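Local coordinates for protein 432aa long hypothetical deoxyribodipyrimidine photolyase (PDB 2E0I) that probably repairs cyclobutane pyrimidine dimers in DNA using light, as a photolyase that carries two bound FAD molecules, one of them probably a light-harvesting antenna, at residues A123-D126 against P131-L134; E278-A283 against K321-D326. All coordinates share one frame; numbering follows the deposited sequence.

Contact 1: residues A123-D126 against P131-L134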
# COMPACT_ATOMS: atom_id res chain seq x y z
N ALA A 123 2.67 -17.51 15.29
CA ALA A 123 2.33 -16.30 14.54
C ALA A 123 1.57 -15.36 15.46
O ALA A 123 0.78 -15.81 16.27
CB ALA A 123 1.49 -16.64 13.33
N TYR A 124 1.81 -14.05 15.34
CA TYR A 124 1.16 -13.07 16.20
C TYR A 124 0.54 -11.95 15.40
O TYR A 124 0.96 -11.70 14.26
CB TYR A 124 2.17 -12.47 17.18
CG TYR A 124 2.79 -13.47 18.12
CD1 TYR A 124 2.21 -13.76 19.36
CD2 TYR A 124 3.94 -14.17 17.75
CE1 TYR A 124 2.77 -14.73 20.20
CE2 TYR A 124 4.51 -15.13 18.58
CZ TYR A 124 3.92 -15.41 19.80
OH TYR A 124 4.51 -16.37 20.61
N GLU A 125 -0.44 -11.27 15.99
CA GLU A 125 -1.09 -10.14 15.34
C GLU A 125 -0.23 -8.91 15.61
O GLU A 125 0.20 -8.68 16.75
CB GLU A 125 -2.50 -9.92 15.91
CG GLU A 125 -3.53 -10.91 15.40
CD GLU A 125 -4.95 -10.64 15.91
OE1 GLU A 125 -5.50 -9.54 15.68
OE2 GLU A 125 -5.53 -11.55 16.55
N ASP A 126 0.04 -8.12 14.57
CA ASP A 126 0.86 -6.93 14.72
C ASP A 126 0.50 -5.82 13.75
O ASP A 126 0.51 -4.66 14.11
CB ASP A 126 2.35 -7.29 14.56
CG ASP A 126 3.28 -6.07 14.68
OD1 ASP A 126 3.65 -5.49 13.64
OD2 ASP A 126 3.66 -5.70 15.82
N PRO A 131 -8.03 -5.79 17.11
CA PRO A 131 -8.11 -7.26 17.07
C PRO A 131 -9.03 -7.70 15.94
O PRO A 131 -10.14 -7.17 15.80
CB PRO A 131 -8.67 -7.62 18.43
CG PRO A 131 -8.16 -6.52 19.30
CD PRO A 131 -8.42 -5.30 18.45
N LYS A 132 -8.60 -8.67 15.14
CA LYS A 132 -9.41 -9.09 14.01
C LYS A 132 -10.77 -9.69 14.35
O LYS A 132 -11.68 -9.66 13.52
CB LYS A 132 -8.64 -10.04 13.10
CG LYS A 132 -8.20 -11.33 13.72
CD LYS A 132 -7.57 -12.19 12.67
CE LYS A 132 -7.03 -13.49 13.25
NZ LYS A 132 -6.48 -14.35 12.18
N SER A 133 -10.91 -10.24 15.55
CA SER A 133 -12.18 -10.83 15.93
C SER A 133 -13.29 -9.77 15.96
O SER A 133 -14.47 -10.09 15.79
CB SER A 133 -12.08 -11.47 17.31
OG SER A 133 -11.99 -10.47 18.30
N LEU A 134 -12.89 -8.52 16.17
CA LEU A 134 -13.83 -7.40 16.24
C LEU A 134 -14.47 -6.97 14.93
O LEU A 134 -15.26 -6.03 14.93
CB LEU A 134 -13.16 -6.18 16.85
CG LEU A 134 -12.53 -6.29 18.23
CD1 LEU A 134 -11.96 -4.94 18.64
CD2 LEU A 134 -13.59 -6.74 19.22
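Glu-125 reaches Lys-132 by placing CG anti to its own carbonyl carbon (chi1 -77°) and continuing extended through CD, which carries the carboxylate from the chain at the outermost strand 120-124 over to the 3-10 turn at 132-134. There OE1 accepts the backbone N-H of Lys-132, with N and OE1 3.3 Å apart and the hydrogen nearly in line (165°). The donor comes in on the syn side of the carboxylate, tilted 23° from its plane. OE1 also lies 3.7 Å from CA of Pro-131, while OE2 sits 3.9 Å from CG of Lys-132, so the lysine's aliphatic chain runs across the carboxylate. The ammonium is engaged elsewhere: NZ of Lys-132 stays 5.3 Å from OE2 of Glu-125 and hydrogen-bonds instead to OH of Tyr-255. With an alanine at Glu-125 the N-H of Lys-132 is likely to lose this acceptor, weakening the tie to the 3-10 turn. In this contact Glu-125 acts as acceptor for the N-H of Lys-132, at the start of that turn, a link of one hydrogen bond at the surface of the photolyase domain, to which the nearby lysine charge probably adds a modest electrostatic attraction.

Contact 2: residues E278-A283 against K321-D326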
# COMPACT_ATOMS: atom_id res chain seq x y z
N GLU A 278 -8.45 -0.71 -24.95
CA GLU A 278 -6.99 -0.69 -24.73
C GLU A 278 -6.31 0.62 -25.11
O GLU A 278 -5.22 0.93 -24.64
CB GLU A 278 -6.36 -1.85 -25.50
CG GLU A 278 -5.62 -2.84 -24.61
CD GLU A 278 -5.71 -4.27 -25.12
OE1 GLU A 278 -6.81 -4.87 -25.03
OE2 GLU A 278 -4.69 -4.80 -25.62
N SER A 279 -6.96 1.39 -25.96
CA SER A 279 -6.42 2.67 -26.40
C SER A 279 -6.55 3.73 -25.31
O SER A 279 -5.59 4.45 -25.01
CB SER A 279 -7.16 3.11 -27.65
OG SER A 279 -6.64 4.34 -28.11
N TYR A 280 -7.74 3.85 -24.72
CA TYR A 280 -7.95 4.82 -23.65
C TYR A 280 -7.05 4.48 -22.46
O TYR A 280 -6.41 5.35 -21.88
CB TYR A 280 -9.40 4.81 -23.17
CG TYR A 280 -10.44 5.23 -24.18
CD1 TYR A 280 -10.15 6.16 -25.18
CD2 TYR A 280 -11.75 4.75 -24.09
CE1 TYR A 280 -11.13 6.60 -26.07
CE2 TYR A 280 -12.74 5.18 -24.97
CZ TYR A 280 -12.43 6.11 -25.96
OH TYR A 280 -13.41 6.56 -26.81
N PHE A 281 -7.03 3.20 -22.10
CA PHE A 281 -6.22 2.71 -20.99
C PHE A 281 -4.76 3.11 -21.13
O PHE A 281 -4.10 3.46 -20.15
CB PHE A 281 -6.32 1.19 -20.90
CG PHE A 281 -5.54 0.60 -19.77
CD1 PHE A 281 -5.74 1.04 -18.46
CD2 PHE A 281 -4.60 -0.39 -19.99
CE1 PHE A 281 -5.01 0.50 -17.41
CE2 PHE A 281 -3.88 -0.93 -18.94
CZ PHE A 281 -4.08 -0.48 -17.65
N GLU A 282 -4.24 3.04 -22.35
CA GLU A 282 -2.86 3.37 -22.61
C GLU A 282 -2.65 4.87 -22.40
O GLU A 282 -1.60 5.29 -21.90
CB GLU A 282 -2.49 2.99 -24.03
CG GLU A 282 -1.00 2.91 -24.28
CD GLU A 282 -0.41 1.54 -23.97
OE1 GLU A 282 -0.69 1.00 -22.87
OE2 GLU A 282 0.35 1.01 -24.82
N ALA A 283 -3.66 5.65 -22.77
CA ALA A 283 -3.61 7.10 -22.62
C ALA A 283 -3.64 7.47 -21.14
O ALA A 283 -2.97 8.41 -20.71
CB ALA A 283 -4.79 7.72 -23.33
N LYS A 321 -15.21 5.01 -14.29
CA LYS A 321 -16.49 5.62 -14.65
C LYS A 321 -16.50 6.58 -15.82
O LYS A 321 -17.55 7.14 -16.13
CB LYS A 321 -17.10 6.27 -13.41
CG LYS A 321 -17.53 5.23 -12.39
CD LYS A 321 -18.10 5.83 -11.13
CE LYS A 321 -18.53 4.73 -10.17
NZ LYS A 321 -19.02 5.27 -8.86
N VAL A 322 -15.37 6.78 -16.48
CA VAL A 322 -15.34 7.68 -17.62
C VAL A 322 -14.76 6.98 -18.84
O VAL A 322 -15.33 7.07 -19.91
CB VAL A 322 -14.54 8.97 -17.30
CG1 VAL A 322 -14.35 9.81 -18.55
CG2 VAL A 322 -15.29 9.79 -16.25
N LEU A 323 -13.64 6.29 -18.68
CA LEU A 323 -13.04 5.59 -19.81
C LEU A 323 -13.63 4.19 -19.87
O LEU A 323 -13.32 3.40 -20.77
CB LEU A 323 -11.51 5.52 -19.67
CG LEU A 323 -10.74 6.85 -19.64
CD1 LEU A 323 -9.27 6.57 -19.49
CD2 LEU A 323 -11.00 7.64 -20.91
N PHE A 324 -14.47 3.89 -18.88
CA PHE A 324 -15.14 2.60 -18.76
C PHE A 324 -14.19 1.39 -18.90
O PHE A 324 -14.41 0.48 -19.72
CB PHE A 324 -16.29 2.54 -19.78
CG PHE A 324 -17.32 1.49 -19.48
CD1 PHE A 324 -17.71 1.22 -18.17
CD2 PHE A 324 -17.94 0.78 -20.52
CE1 PHE A 324 -18.68 0.26 -17.90
CE2 PHE A 324 -18.92 -0.18 -20.26
CZ PHE A 324 -19.29 -0.44 -18.95
N VAL A 325 -13.13 1.39 -18.10
CA VAL A 325 -12.15 0.31 -18.08
C VAL A 325 -12.27 -0.45 -16.74
O VAL A 325 -12.42 0.15 -15.68
CB VAL A 325 -10.71 0.86 -18.25
CG1 VAL A 325 -9.71 -0.27 -18.09
CG2 VAL A 325 -10.57 1.51 -19.60
N ASP A 326 -12.23 -1.77 -16.81
CA ASP A 326 -12.36 -2.61 -15.62
C ASP A 326 -11.43 -2.13 -14.50
O ASP A 326 -10.24 -1.91 -14.72
CB ASP A 326 -12.03 -4.07 -16.00
CG ASP A 326 -12.37 -5.06 -14.90
OD1 ASP A 326 -12.30 -6.27 -15.17
OD2 ASP A 326 -12.70 -4.64 -13.77
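Helix 278-286 lies with its first turns against the chain that leaves helix 309-322, the backbones approaching to 6.4 Å between CA of Tyr-280 and CA of Leu-323 and to 7.0 Å between CA of Phe-281 and CA of Val-325. Between these two pairs the chain turns at Phe-324, the first residue to leave right-handed helical phi/psi, with a positive phi of 49°; its ring leads away from helix 278-286, towards Arg-417 and Val-421 of helix 414-427. Leu-323 and Val-325 instead both point at the helix, and each meets a different aromatic residue. Both methyls of Leu-323 come up to the root of the Tyr-280 side chain: CD2 lies 4.0 Å from CB of Tyr-280 and CD1 is 3.9 Å from its backbone O. Farther along the same side chain, CD2 of the tyrosine ring passes 3.9 Å from the carbonyl O of Leu-323. The second pair is lighter. Phe-281 holds CG anti to its backbone N (chi1 -179°), and its CD1 meets CG1 of Val-325 at 4.2 Å, the two side chains crossing at about a right angle. That ring is also held edge-to-face by Trp-329 and touches Leu-319. No hydrogen bond joins the two segments; they meet through van der Waals contacts, mostly of apolar side chains. Polar ties come from the loop before helix 278-286, where OD1 of Asn-276 accepts the N-H of Asp-326. Asp-326 in turn is the N-cap of helix 327-337. This is a helix packed against the short connection between helices 309-322 and 327-337, within the helical FAD-binding domain of the photolyase fold.

The two contacts lie on opposite sides of the chain's centre, their own centres 39 Å apart and their nearest atoms about 27 Å apart, so neither touches the other. Contact 1 closes before contact 2 opens along the sequence, and each belongs to a different part of the enzyme: contact 1 runs from the outermost strand 120-124 of the N-terminal parallel sheet into the loop after it, contact 2 sits among the helices of the FAD-binding domain. Both stand back from the cofactors, with the side chain of Lys-132 about 13 Å from a bound FAD and that of Phe-281 about 12 Å from one. They illustrate two ways of joining chain: a single polar bond at the surface, and apolar side chains partly buried.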